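Long-range contact in putative polyphosphate kinase 2 (Pseudomonas aeruginosa PAO1, PDB 3CZP), which uses inorganic polyphosphate as phosphate donor to convert AMP to ADP, and GMP to GDP less efficiently: residues 134-139 with 203-208. Numbering follows the deposited sequence.
Sequences AAERFE and TSRDYA. With ACT (acetate ion), chain D.
Glu136 and Arg205 meet through chains that both bend at chi2. Glu136 starts with CG anti to the backbone N (chi1 -169°), then turns its carboxylate toward the loop. Arg205 starts with CG beside its backbone N (chi1 -67°); this and the bend carry NE to the glutamate, and the two side chains cross at about a right angle. Arg205 NE donates a bent hydrogen bond to Glu136 OE2 at 3.2 Å, part of a salt bridge. It comes from the anti side of the oxygen, tilted out of the carboxylate plane, and OE2 is likewise tilted out of the guanidinium plane. The carboxylate and guanidinium planes lie 42° apart. Arg205 NH2 also rests 3.5 Å from Glu136 CG. Arg140, one turn further along the helix, pairs with the same OE2. Two positive groups thus share this oxygen and would favour the charged carboxylate. Tyr207 OH lies 3.2 Å from Glu136 OE2, at an angle too poor for a hydrogen bond. The contact belongs to the first, seemingly inactive PPK2 domain, which has a P-loop NTPase-type fold with a parallel sheet. It joins helix 125-144 to the loop between helix 186-203 and edge strand 210-214. Deeper in, a water donates to Glu139 OE1 at 2.9 Å and to Thr203 O at 3.1 Å. Lys151 NZ forms a salt bridge with Glu139 OE1 and a hydrogen bond with Thr203 O, while Tyr111 and Trp110 hold Glu139 OE2. Asp206 N donates to an acetate ion, probably from the crystallisation liquor.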
loop_
_atom_site.group_PDB
_atom_site.type_symbol
_atom_site.label_atom_id
_atom_site.label_comp_id
_atom_site.label_asym_id
_atom_site.label_seq_id
_atom_site.Cartn_x
_atom_site.Cartn_y
_atom_site.Cartn_z
ATOM N N ALA A 134 6.753 12.610 21.751
ATOM C CA ALA A 134 6.159 12.197 20.435
ATOM C C ALA A 134 5.462 10.820 20.492
ATOM O O ALA A 134 4.442 10.622 19.848
ATOM C CB ALA A 134 7.250 12.222 19.263
ATOM N N ALA A 135 6.005 9.908 21.281
ATOM C CA ALA A 135 5.453 8.603 21.454
ATOM C C ALA A 135 4.154 8.734 22.245
ATOM O O ALA A 135 3.112 8.169 21.845
ATOM C CB ALA A 135 6.449 7.680 22.189
ATOM N N GLU A 136 4.204 9.504 23.333
ATOM C CA GLU A 136 3.028 9.677 24.155
ATOM C C GLU A 136 1.916 10.228 23.269
ATOM O O GLU A 136 0.815 9.719 23.272
ATOM C CB GLU A 136 3.339 10.533 25.392
ATOM C CG GLU A 136 2.298 10.614 26.481
ATOM C CD GLU A 136 1.112 11.519 26.157
ATOM O OE1 GLU A 136 1.183 12.442 25.316
ATOM O OE2 GLU A 136 0.064 11.266 26.772
ATOM N N ARG A 137 2.201 11.253 22.473
ATOM C CA ARG A 137 1.180 11.875 21.616
ATOM C C ARG A 137 0.652 10.901 20.498
ATOM O O ARG A 137 -0.518 10.931 20.162
ATOM C CB ARG A 137 1.698 13.209 21.036
ATOM C CG ARG A 137 1.844 14.324 22.102
ATOM C CD ARG A 137 2.258 15.695 21.518
ATOM N NE ARG A 137 3.217 15.604 20.385
ATOM C CZ ARG A 137 4.557 15.693 20.444
ATOM N NH1 ARG A 137 5.193 15.896 21.567
ATOM N NH2 ARG A 137 5.263 15.579 19.333
ATOM N N PHE A 138 1.550 10.162 19.885
ATOM C CA PHE A 138 1.219 9.187 18.840
ATOM C C PHE A 138 0.294 8.127 19.465
ATOM O O PHE A 138 -0.828 7.939 19.011
ATOM C CB PHE A 138 2.510 8.620 18.286
ATOM C CG PHE A 138 2.338 7.553 17.251
ATOM C CD1 PHE A 138 1.716 7.787 16.086
ATOM C CD2 PHE A 138 2.826 6.272 17.483
ATOM C CE1 PHE A 138 1.549 6.785 15.159
ATOM C CE2 PHE A 138 2.692 5.302 16.544
ATOM C CZ PHE A 138 2.050 5.561 15.376
ATOM N N GLU A 139 0.733 7.511 20.559
ATOM C CA GLU A 139 -0.109 6.501 21.226
ATOM C C GLU A 139 -1.455 7.030 21.650
ATOM O O GLU A 139 -2.449 6.330 21.509
ATOM C CB GLU A 139 0.565 5.872 22.396
ATOM C CG GLU A 139 1.815 5.154 21.910
ATOM C CD GLU A 139 2.584 4.508 22.950
ATOM O OE1 GLU A 139 2.146 4.527 24.124
ATOM O OE2 GLU A 139 3.700 3.980 22.576
ATOM N N THR A 203 5.334 7.342 29.637
ATOM C CA THR A 203 4.474 6.810 28.587
ATOM C C THR A 203 3.530 5.737 29.074
ATOM O O THR A 203 2.781 5.155 28.271
ATOM C CB THR A 203 5.309 6.283 27.411
ATOM O OG1 THR A 203 6.132 5.223 27.880
ATOM C CG2 THR A 203 6.143 7.442 26.785
ATOM N N SER A 204 3.551 5.455 30.356
ATOM C CA SER A 204 2.556 4.569 30.931
ATOM C C SER A 204 1.320 5.394 31.284
ATOM O O SER A 204 1.366 6.217 32.137
ATOM C CB SER A 204 3.087 3.845 32.166
ATOM O OG SER A 204 2.274 2.675 32.367
ATOM N N ARG A 205 0.216 5.139 30.616
ATOM C CA ARG A 205 -1.023 5.897 30.762
ATOM C C ARG A 205 -2.128 4.928 31.084
ATOM O O ARG A 205 -1.996 3.704 30.854
ATOM C CB ARG A 205 -1.371 6.623 29.458
ATOM C CG ARG A 205 -0.435 7.695 29.102
ATOM C CD ARG A 205 -0.738 8.881 29.963
ATOM N NE ARG A 205 0.137 10.000 29.678
ATOM C CZ ARG A 205 1.333 10.176 30.206
ATOM N NH1 ARG A 205 1.797 9.318 31.081
ATOM N NH2 ARG A 205 2.024 11.254 29.892
ATOM N N ASP A 206 -3.212 5.454 31.613
ATOM C CA ASP A 206 -4.354 4.617 32.001
ATOM C C ASP A 206 -4.966 3.883 30.775
ATOM O O ASP A 206 -5.419 2.719 30.869
ATOM C CB ASP A 206 -5.409 5.475 32.695
ATOM C CG ASP A 206 -5.011 5.873 34.132
ATOM O OD1 ASP A 206 -3.938 5.404 34.664
ATOM O OD2 ASP A 206 -5.784 6.684 34.706
ATOM N N TYR A 207 -4.970 4.554 29.633
ATOM C CA TYR A 207 -5.499 3.965 28.370
ATOM C C TYR A 207 -4.468 3.148 27.599
ATOM O O TYR A 207 -4.799 2.538 26.613
ATOM C CB TYR A 207 -6.043 5.082 27.469
ATOM C CG TYR A 207 -5.021 6.151 27.218
ATOM C CD1 TYR A 207 -4.034 5.970 26.278
ATOM C CD2 TYR A 207 -4.988 7.298 27.990
ATOM C CE1 TYR A 207 -3.077 6.879 26.077
ATOM C CE2 TYR A 207 -4.030 8.245 27.763
ATOM C CZ TYR A 207 -3.109 8.035 26.797
ATOM O OH TYR A 207 -2.157 8.944 26.606
ATOM N N ALA A 208 -3.194 3.191 28.005
ATOM C CA ALA A 208 -2.170 2.381 27.380
ATOM C C ALA A 208 -0.993 2.208 28.395
ATOM O O ALA A 208 0.012 2.926 28.350
ATOM C CB ALA A 208 -1.737 3.004 26.074
HETATM C C ACT D . -3.937 9.277 31.706
HETATM O O ACT D . -3.243 8.579 32.502
HETATM O OXT ACT D . -3.430 10.361 31.315
HETATM C CH3 ACT D . -5.303 8.867 31.228
HETATM O O HOH W 1 1.527 6.729 25.936
#